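Local coordinates for protein putative oxidoreductase (Gluconobacter oxydans, PDB 3WJ7) that probably acts as an NAD(P)-dependent oxidoreductase of the short-chain dehydrogenase/reductase (SDR) family, reducing or oxidising carbonyl or alcohol substrates, at residues Leu17-Thr22 / Leu81-Ala86; Arg41-Pro46 / Glu59-Asp64. All coordinates share one frame; numbering follows the deposited sequence.

How the contacts relate
Both contacts are parallel strand pairs in one Rossmann sheet, and strands 15-18 and 39-44, one from each, are themselves neighbours: Val18 N meets Arg41 O at 3.1 Å and Val18 O meets Leu43 N at 3.2 Å, both probable hydrogen bonds. Contact 1 is buried in the sheet and runs on into loops at the strand ends, where a threonine-histidine pair supplies the side-chain polarity. Contact 2 is partly buried, with strand 59-62 carrying several exposed residues; its charged pairs, a close one of Arg41 with Glu59 and a long one of Arg45 with Asp64, sit at the two ends of the ladder. The centres of contact 1 and contact 2 lie about 10 Å apart.

Contact 1: residues Leu17-Thr22 / Leu81-Ala86; sequences LVTGAT and LFHVAA
Thr19 and His83 meet towards the C-terminal ends of two parallel neighbours in the Rossmann sheet. Before them Leu17 pairs with Leu81 and Val18 with Phe82. Phe82 N donates to Leu17 O (3.0 Å), and Thr19 N to Phe82 O (3.0 Å). Leu17 and Leu81 lie side by side on one face and point the same way, each with its CG opposite the backbone N (chi1 172° and 170°). Of Leu81 it is the CD1 branch that leans across, touching Leu17 CD2 at 3.8 Å and lying against Leu17 O; helix 95-115 covers this face through Leu109. On the other face Val18 CB meets Phe82 CB at 4.0 Å, with Leu33 of helix 24-35 packed on both.

Thr19 loses the most surface here. Its chi1 of 66° sets OG1 between the backbone N and carbonyl carbon, and the hydroxyl, Thr19 OG1, reaches His83 ND1 at the edge of the imidazole, in the ring plane (2.9 Å); either atom could be the donor. NE2 bonds to Thr106 OG1, so both ring nitrogens are engaged and the rotation of the ring is fixed, and Tyr123 meets it obliquely. A leucine in place of His83 would probably leave the hydroxyls of Thr19 and Thr106 without the ring that bridges them. Farther on, Gly20 CA comes within 3.3 Å of Val84 O in a CA-H...O contact.

Thr19 and Gly20 open the TGxxGxxG dinucleotide-binding sequence of extended SDRs, and His83-Ala86 matches their HxAA sequence. The chemistry thus passes from apolar strand packing to a buried polar clasp, consistent with fixing the glycine-rich turn at the coenzyme-binding end of the sheet.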
loop_
_atom_site.group_PDB
_atom_site.type_symbol
_atom_site.label_atom_id
_atom_site.label_comp_id
_atom_site.label_asym_id
_atom_site.label_seq_id
_atom_site.Cartn_x
_atom_site.Cartn_y
_atom_site.Cartn_z
ATOM N N LEU A 17 1.838 -19.431 27.842
ATOM C CA LEU A 17 0.923 -18.750 26.897
ATOM C C LEU A 17 1.407 -18.973 25.465
ATOM O O LEU A 17 2.556 -18.663 25.165
ATOM C CB LEU A 17 0.829 -17.243 27.192
ATOM C CG LEU A 17 0.063 -16.305 26.213
ATOM C CD1 LEU A 17 -1.447 -16.531 26.229
ATOM C CD2 LEU A 17 0.331 -14.842 26.531
ATOM N N VAL A 18 0.562 -19.517 24.588
ATOM C CA VAL A 18 0.900 -19.551 23.158
ATOM C C VAL A 18 -0.064 -18.700 22.382
ATOM O O VAL A 18 -1.236 -18.723 22.674
ATOM C CB VAL A 18 1.059 -20.977 22.533
ATOM C CG1 VAL A 18 0.838 -22.116 23.513
ATOM C CG2 VAL A 18 0.259 -21.122 21.244
ATOM N N THR A 19 0.425 -17.899 21.442
ATOM C CA THR A 19 -0.458 -17.091 20.605
ATOM C C THR A 19 -0.482 -17.773 19.273
ATOM O O THR A 19 0.352 -18.642 19.045
ATOM C CB THR A 19 0.093 -15.693 20.341
ATOM O OG1 THR A 19 1.286 -15.801 19.549
ATOM C CG2 THR A 19 0.367 -14.973 21.647
ATOM N N GLY A 20 -1.394 -17.375 18.379
ATOM C CA GLY A 20 -1.514 -18.029 17.095
ATOM C C GLY A 20 -1.858 -19.521 17.100
ATOM O O GLY A 20 -1.585 -20.219 16.124
ATOM N N ALA A 21 -2.525 -20.004 18.153
ATOM C CA ALA A 21 -2.777 -21.424 18.321
ATOM C C ALA A 21 -3.814 -22.025 17.382
ATOM O O ALA A 21 -3.862 -23.247 17.238
ATOM C CB ALA A 21 -3.146 -21.714 19.754
ATOM N N THR A 22 -4.640 -21.198 16.745
ATOM C CA THR A 22 -5.602 -21.694 15.732
ATOM C C THR A 22 -4.935 -21.935 14.366
ATOM O O THR A 22 -5.493 -22.617 13.512
ATOM C CB THR A 22 -6.782 -20.726 15.570
ATOM O OG1 THR A 22 -6.282 -19.427 15.198
ATOM C CG2 THR A 22 -7.487 -20.552 16.907
ATOM N N LEU A 81 6.271 -17.734 27.125
ATOM C CA LEU A 81 5.526 -17.263 26.010
ATOM C C LEU A 81 6.127 -17.813 24.708
ATOM O O LEU A 81 7.333 -17.672 24.434
ATOM C CB LEU A 81 5.515 -15.743 25.995
ATOM C CG LEU A 81 4.941 -15.174 24.689
ATOM C CD1 LEU A 81 3.455 -15.530 24.530
ATOM C CD2 LEU A 81 5.139 -13.672 24.615
ATOM N N PHE A 82 5.252 -18.469 23.946
ATOM C CA PHE A 82 5.464 -18.828 22.546
ATOM C C PHE A 82 4.657 -17.879 21.667
ATOM O O PHE A 82 3.426 -17.946 21.656
ATOM C CB PHE A 82 5.009 -20.258 22.287
ATOM C CG PHE A 82 5.898 -21.263 22.884
ATOM C CD1 PHE A 82 6.882 -21.868 22.125
ATOM C CD2 PHE A 82 5.786 -21.592 24.240
ATOM C CE1 PHE A 82 7.742 -22.832 22.696
ATOM C CE2 PHE A 82 6.641 -22.525 24.815
ATOM C CZ PHE A 82 7.613 -23.160 24.046
ATOM N N HIS A 83 5.331 -17.009 20.939
ATOM C CA HIS A 83 4.638 -16.098 20.030
ATOM C C HIS A 83 4.648 -16.701 18.654
ATOM O O HIS A 83 5.664 -16.687 18.007
ATOM C CB HIS A 83 5.323 -14.726 19.964
ATOM C CG HIS A 83 4.624 -13.757 19.055
ATOM N ND1 HIS A 83 3.309 -13.925 18.658
ATOM C CD2 HIS A 83 5.046 -12.602 18.481
ATOM C CE1 HIS A 83 2.961 -12.924 17.876
ATOM N NE2 HIS A 83 3.997 -12.111 17.753
ATOM N N VAL A 84 3.538 -17.251 18.213
ATOM C CA VAL A 84 3.484 -17.746 16.846
ATOM C C VAL A 84 2.516 -16.890 15.991
ATOM O O VAL A 84 1.414 -16.600 16.415
ATOM C CB VAL A 84 3.050 -19.219 16.795
ATOM C CG1 VAL A 84 3.211 -19.748 15.362
ATOM C CG2 VAL A 84 3.830 -20.062 17.814
ATOM N N ALA A 85 2.939 -16.463 14.807
ATOM C CA ALA A 85 2.070 -15.674 13.892
ATOM C C ALA A 85 0.694 -16.321 13.696
ATOM O O ALA A 85 0.597 -17.531 13.496
ATOM C CB ALA A 85 2.758 -15.502 12.554
ATOM N N ALA A 86 -0.371 -15.518 13.775
ATOM C CA ALA A 86 -1.759 -16.022 13.651
ATOM C C ALA A 86 -1.962 -16.812 12.338
ATOM O O ALA A 86 -2.454 -17.956 12.334
ATOM C CB ALA A 86 -2.757 -14.866 13.751
#

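Contact 2: residues Arg41-Pro46 / Glu59-Asp64; sequences RLLVRP and ELAVGD
Arg41 to Val44 pair in parallel with Glu59 to Val62, the second and third strands of the Rossmann fold. Four backbone bonds form the ladder: Leu42 N gives to Glu59 O (2.7 Å), Ala61 N to Leu42 O (3.0 Å), Val44 N to Ala61 O (2.9 Å) and Gly63 N to Val44 O (3.1 Å). The alternate groups of strand 39-44 face strand 15-18 instead, where Arg41 and Leu43 bond to Val18, so this strand is satisfied on both edges.

At the start of the ladder Arg41 and Glu59 form a salt bridge. The arginine runs extended to CD, laying it against Ala61 CB, then bends at chi3 (-57°) so that Arg41 NE and NH2 both grip Glu59 OE1, at 3.0 and 2.9 Å. OE1 lies at the guanidinium edge, in its plane, and the carboxylate is nearly coplanar with it (29°). NH1 points elsewhere, to the carbonyls of Ala74 and Lys76, tying the arginine to the end of helix 71-75.

On the opposite face Val44 packs against Leu60 and Val62, which lie on the same side of the sheet. Beyond the ladder Arg45 and Asp64 make only a long salt bridge, while Asp64 OD1 has a weak bond to Ser66 OG. Asp64 opens the DhxD sequence that in related SDRs lies by the coenzyme adenine. Where the first chain turns away after Arg45, Pro46 CD rests 3.5 Å from Gly63 O.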
loop_
_atom_site.group_PDB
_atom_site.type_symbol
_atom_site.label_atom_id
_atom_site.label_comp_id
_atom_site.label_asym_id
_atom_site.label_seq_id
_atom_site.Cartn_x
_atom_site.Cartn_y
_atom_site.Cartn_z
ATOM N N ARG A 41 -2.364 -21.621 28.211
ATOM C CA ARG A 41 -3.363 -20.595 27.963
ATOM C C ARG A 41 -3.221 -20.177 26.469
ATOM O O ARG A 41 -2.124 -19.998 25.952
ATOM C CB ARG A 41 -3.195 -19.413 28.936
ATOM C CG ARG A 41 -4.214 -18.271 28.730
ATOM C CD ARG A 41 -4.033 -17.100 29.711
ATOM N NE ARG A 41 -4.106 -17.562 31.084
ATOM C CZ ARG A 41 -3.536 -16.989 32.132
ATOM N NH1 ARG A 41 -2.807 -15.884 32.009
ATOM N NH2 ARG A 41 -3.674 -17.562 33.322
ATOM N N LEU A 42 -4.319 -20.037 25.759
ATOM C CA LEU A 42 -4.221 -19.802 24.326
ATOM C C LEU A 42 -4.819 -18.439 24.043
ATOM O O LEU A 42 -5.964 -18.216 24.359
ATOM C CB LEU A 42 -4.950 -20.914 23.561
ATOM C CG LEU A 42 -4.496 -22.358 23.878
ATOM C CD1 LEU A 42 -5.257 -23.391 23.078
ATOM C CD2 LEU A 42 -3.005 -22.606 23.724
ATOM N N LEU A 43 -4.048 -17.507 23.507
ATOM C CA LEU A 43 -4.627 -16.230 23.144
ATOM C C LEU A 43 -5.322 -16.434 21.811
ATOM O O LEU A 43 -4.749 -17.038 20.905
ATOM C CB LEU A 43 -3.568 -15.140 23.033
ATOM C CG LEU A 43 -4.077 -13.727 22.754
ATOM C CD1 LEU A 43 -4.576 -13.014 24.020
ATOM C CD2 LEU A 43 -2.995 -12.892 22.069
ATOM N N VAL A 44 -6.568 -15.984 21.731
ATOM C CA VAL A 44 -7.355 -16.002 20.488
ATOM C C VAL A 44 -8.028 -14.644 20.255
ATOM O O VAL A 44 -8.238 -13.876 21.217
ATOM C CB VAL A 44 -8.478 -17.040 20.558
ATOM C CG1 VAL A 44 -7.909 -18.453 20.666
ATOM C CG2 VAL A 44 -9.414 -16.711 21.722
ATOM N N ARG A 45 -8.357 -14.370 18.987
ATOM C CA ARG A 45 -9.058 -13.143 18.570
ATOM C C ARG A 45 -10.574 -13.163 18.876
ATOM O O ARG A 45 -11.189 -14.239 18.891
ATOM C CB ARG A 45 -8.834 -12.888 17.077
ATOM C CG ARG A 45 -7.729 -11.886 16.745
ATOM C CD ARG A 45 -7.825 -11.420 15.284
ATOM N NE ARG A 45 -6.636 -10.699 14.803
ATOM C CZ ARG A 45 -5.537 -11.275 14.298
ATOM N NH1 ARG A 45 -5.443 -12.602 14.203
ATOM N NH2 ARG A 45 -4.517 -10.522 13.892
ATOM N N PRO A 46 -11.177 -11.970 19.131
ATOM C CA PRO A 46 -12.651 -11.810 19.220
ATOM C C PRO A 46 -13.413 -12.568 18.112
ATOM O O PRO A 46 -14.425 -13.224 18.389
ATOM C CB PRO A 46 -12.857 -10.284 19.078
ATOM C CG PRO A 46 -11.522 -9.645 19.364
ATOM C CD PRO A 46 -10.474 -10.726 19.514
ATOM N N GLU A 59 -6.750 -23.025 29.132
ATOM C CA GLU A 59 -7.343 -21.724 29.392
ATOM C C GLU A 59 -7.365 -20.924 28.069
ATOM O O GLU A 59 -6.419 -20.964 27.247
ATOM C CB GLU A 59 -6.603 -20.963 30.480
ATOM C CG GLU A 59 -6.768 -21.522 31.883
ATOM C CD GLU A 59 -5.646 -21.062 32.810
ATOM O OE1 GLU A 59 -5.129 -19.924 32.604
ATOM O OE2 GLU A 59 -5.274 -21.838 33.735
ATOM N N LEU A 60 -8.459 -20.213 27.860
ATOM C CA LEU A 60 -8.548 -19.352 26.718
ATOM C C LEU A 60 -8.563 -17.914 27.170
ATOM O O LEU A 60 -9.398 -17.523 27.965
ATOM C CB LEU A 60 -9.784 -19.702 25.901
ATOM C CG LEU A 60 -9.459 -20.913 25.033
ATOM C CD1 LEU A 60 -10.518 -21.999 25.179
ATOM C CD2 LEU A 60 -9.264 -20.488 23.585
ATOM N N ALA A 61 -7.608 -17.136 26.684
ATOM C CA ALA A 61 -7.640 -15.677 26.845
ATOM C C ALA A 61 -7.981 -15.054 25.503
ATOM O O ALA A 61 -7.476 -15.483 24.462
ATOM C CB ALA A 61 -6.300 -15.141 27.359
ATOM N N VAL A 62 -8.862 -14.062 25.551
ATOM C CA VAL A 62 -9.272 -13.276 24.394
ATOM C C VAL A 62 -8.524 -11.926 24.437
ATOM O O VAL A 62 -8.434 -11.271 25.478
ATOM C CB VAL A 62 -10.811 -13.067 24.386
ATOM C CG1 VAL A 62 -11.261 -12.297 23.149
ATOM C CG2 VAL A 62 -11.524 -14.413 24.451
ATOM N N GLY A 63 -7.983 -11.529 23.292
ATOM C CA GLY A 63 -7.119 -10.362 23.191
ATOM C C GLY A 63 -6.752 -10.085 21.741
ATOM O O GLY A 63 -7.191 -10.771 20.809
ATOM N N ASP A 64 -5.921 -9.074 21.558
ATOM C CA ASP A 64 -5.669 -8.526 20.257
ATOM C C ASP A 64 -4.386 -7.731 20.378
ATOM O O ASP A 64 -4.320 -6.786 21.156
ATOM C CB ASP A 64 -6.827 -7.596 19.915
ATOM C CG ASP A 64 -6.927 -7.302 18.444
ATOM O OD1 ASP A 64 -6.890 -6.105 18.103
ATOM O OD2 ASP A 64 -7.049 -8.260 17.642
#